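PDB 7C4D: putative esterase from Uncultured bacterium, which probably hydrolyses carboxylic esters, as a marine bacterial carboxylesterase of the alpha/beta hydrolase fold. Local coordinates for residues 90-95 against 100-105. Numbering follows the deposited sequence.
With SO4 (sulfate ion), chain E.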
loop_
_atom_site.group_PDB
_atom_site.type_symbol
_atom_site.label_atom_id
_atom_site.label_comp_id
_atom_site.label_asym_id
_atom_site.label_seq_id
_atom_site.Cartn_x
_atom_site.Cartn_y
_atom_site.Cartn_z
ATOM N N VAL A 90 10.738 1.341 -14.418
ATOM C CA VAL A 90 10.870 1.202 -12.987
ATOM C C VAL A 90 10.424 -0.174 -12.534
ATOM O O VAL A 90 9.501 -0.756 -13.106
ATOM C CB VAL A 90 10.069 2.270 -12.229
ATOM C CG1 VAL A 90 10.645 3.647 -12.436
ATOM C CG2 VAL A 90 8.558 2.184 -12.447
ATOM N N ASN A 91 11.049 -0.614 -11.434
ATOM C CA ASN A 91 10.511 -1.712 -10.652
ATOM C C ASN A 91 9.522 -1.133 -9.645
ATOM O O ASN A 91 9.729 -0.038 -9.153
ATOM C CB ASN A 91 11.620 -2.449 -9.897
ATOM C CG ASN A 91 12.607 -3.098 -10.841
ATOM O OD1 ASN A 91 12.251 -4.007 -11.571
ATOM N ND2 ASN A 91 13.816 -2.573 -10.883
ATOM N N ILE A 92 8.524 -1.922 -9.279
ATOM C CA ILE A 92 7.483 -1.469 -8.369
ATOM C C ILE A 92 7.151 -2.602 -7.420
ATOM O O ILE A 92 6.929 -3.723 -7.853
ATOM C CB ILE A 92 6.196 -0.993 -9.107
ATOM C CG1 ILE A 92 6.499 0.204 -9.997
ATOM C CG2 ILE A 92 5.064 -0.668 -8.115
ATOM C CD1 ILE A 92 5.301 0.708 -10.811
ATOM N N ILE A 93 7.057 -2.252 -6.132
ATOM C CA ILE A 93 6.420 -3.055 -5.112
ATOM C C ILE A 93 5.191 -2.293 -4.576
ATOM O O ILE A 93 5.302 -1.139 -4.187
ATOM C CB ILE A 93 7.414 -3.349 -3.959
ATOM C CG1 ILE A 93 8.710 -4.013 -4.449
ATOM C CG2 ILE A 93 6.725 -4.156 -2.857
ATOM C CD1 ILE A 93 9.854 -3.999 -3.437
ATOM N N GLY A 94 4.026 -2.934 -4.564
ATOM C CA GLY A 94 2.806 -2.332 -4.041
ATOM C C GLY A 94 2.150 -3.296 -3.067
ATOM O O GLY A 94 1.830 -4.423 -3.439
ATOM N N HIS A 95 1.979 -2.838 -1.838
ATOM C CA HIS A 95 1.356 -3.614 -0.777
ATOM C C HIS A 95 -0.115 -3.212 -0.685
ATOM O O HIS A 95 -0.420 -2.030 -0.499
ATOM C CB HIS A 95 2.065 -3.373 0.559
ATOM C CG HIS A 95 1.391 -4.044 1.703
ATOM N ND1 HIS A 95 0.828 -3.362 2.730
ATOM C CD2 HIS A 95 1.118 -5.343 1.936
ATOM C CE1 HIS A 95 0.264 -4.209 3.565
ATOM N NE2 HIS A 95 0.461 -5.418 3.113
ATOM N N LYS A 100 -2.849 -2.515 -5.800
ATOM C CA LYS A 100 -3.851 -2.252 -6.835
ATOM C C LYS A 100 -3.467 -1.047 -7.675
ATOM O O LYS A 100 -3.618 -1.068 -8.898
ATOM C CB LYS A 100 -5.248 -2.077 -6.246
ATOM C CG LYS A 100 -6.123 -3.306 -6.420
ATOM C CD LYS A 100 -7.359 -3.319 -5.553
ATOM C CE LYS A 100 -7.968 -4.703 -5.541
ATOM N NZ LYS A 100 -9.176 -4.773 -4.709
ATOM N N THR A 101 -2.986 0.020 -7.020
ATOM C CA THR A 101 -2.485 1.175 -7.765
ATOM C C THR A 101 -1.416 0.719 -8.746
ATOM O O THR A 101 -1.401 1.128 -9.904
ATOM C CB THR A 101 -1.945 2.236 -6.789
ATOM O OG1 THR A 101 -2.995 2.666 -5.930
ATOM C CG2 THR A 101 -1.311 3.447 -7.424
ATOM N N ALA A 102 -0.530 -0.170 -8.274
ATOM C CA ALA A 102 0.600 -0.572 -9.096
ATOM C C ALA A 102 0.102 -1.394 -10.286
ATOM O O ALA A 102 0.552 -1.185 -11.400
ATOM C CB ALA A 102 1.609 -1.322 -8.239
ATOM N N MET A 103 -0.846 -2.307 -10.043
ATOM C CA MET A 103 -1.439 -3.102 -11.109
ATOM C C MET A 103 -2.177 -2.211 -12.124
ATOM O O MET A 103 -1.946 -2.378 -13.326
ATOM C CB MET A 103 -2.364 -4.166 -10.527
ATOM C CG MET A 103 -1.624 -5.321 -9.933
ATOM S SD MET A 103 -2.741 -6.659 -9.510
ATOM C CE MET A 103 -3.430 -6.105 -7.944
ATOM N N TRP A 104 -2.968 -1.222 -11.637
ATOM C CA TRP A 104 -3.633 -0.234 -12.494
ATOM C C TRP A 104 -2.609 0.478 -13.366
ATOM O O TRP A 104 -2.742 0.473 -14.587
ATOM C CB TRP A 104 -4.425 0.796 -11.673
ATOM C CG TRP A 104 -5.874 0.463 -11.523
ATOM C CD1 TRP A 104 -6.422 -0.471 -10.695
ATOM C CD2 TRP A 104 -6.970 1.059 -12.243
ATOM N NE1 TRP A 104 -7.783 -0.495 -10.838
ATOM C CE2 TRP A 104 -8.150 0.435 -11.780
ATOM C CE3 TRP A 104 -7.069 2.068 -13.209
ATOM C CZ2 TRP A 104 -9.413 0.782 -12.268
ATOM C CZ3 TRP A 104 -8.317 2.407 -13.690
ATOM C CH2 TRP A 104 -9.472 1.771 -13.227
ATOM N N PHE A 105 -1.582 1.062 -12.715
ATOM C CA PHE A 105 -0.529 1.782 -13.415
ATOM C C PHE A 105 0.190 0.925 -14.462
ATOM O O PHE A 105 0.514 1.428 -15.536
ATOM C CB PHE A 105 0.430 2.512 -12.465
ATOM C CG PHE A 105 1.629 3.088 -13.180
ATOM C CD1 PHE A 105 1.594 4.374 -13.717
ATOM C CD2 PHE A 105 2.794 2.336 -13.341
ATOM C CE1 PHE A 105 2.680 4.864 -14.439
ATOM C CE2 PHE A 105 3.888 2.841 -14.035
ATOM C CZ PHE A 105 3.827 4.101 -14.579
HETATM S S SO4 E . 2.164 -0.431 4.898
HETATM O O1 SO4 E . 2.547 0.922 5.201
HETATM O O2 SO4 E . 0.730 -0.545 5.056
HETATM O O3 SO4 E . 2.502 -0.759 3.527
HETATM O O4 SO4 E . 2.827 -1.341 5.787
#
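Two torsions of I92 divide its branches between two partners on the helix, A102 and F105. With chi1 at -62°, CG2 lies anti to the backbone N and meets the methyl of A102, while CG1 sits beside that N and, extended through chi2, carries CD1 on to F105. The I92 CG2 to A102 CB distance is 3.5 Å, methyl against methyl. F105 crosses the isoleucine at about a right angle, and I92 CD1 comes obliquely to the ring, 3.9 Å from F105 CD2. G94 illustrates how a missing side chain can allow close spacing: its CA stands 4.5 Å from A102 CB, and a beta carbon on it would crowd that methyl, which is consistent with the axes of the two segments closing to 7.4 Å. The helix turns back along the strand at 138°, as expected for the first half of a beta-alpha-beta unit, strand 90-95, helix 97-108 and strand 113-119, in the central sheet of an alpha/beta hydrolase. The sharp turn between them, with G94, S96 and G98 in a GxSxG pattern, is consistent with the nucleophile elbow of this family. At the C-terminal end of the strand, H95, whose CB bond points away from the helix, meets a sulfate, probably from the crystallisation liquor, through a weak hydrogen bond from ND1 to O3, 3.2 Å long and bent to 134°. Its NE2 is hydrogen-bonded to H253 O, and with the weak ND1 bond this would restrain the ring's rotation; W39, N38, H256 and the backbone N of G31 also hold the anion. An alanine in place of H95 would probably leave the H253 carbonyl without this donor and the sulfate with one fewer. V113 of strand 113-119 adds an apolar contact to F105, and H79 of helix 71-84 touches it too.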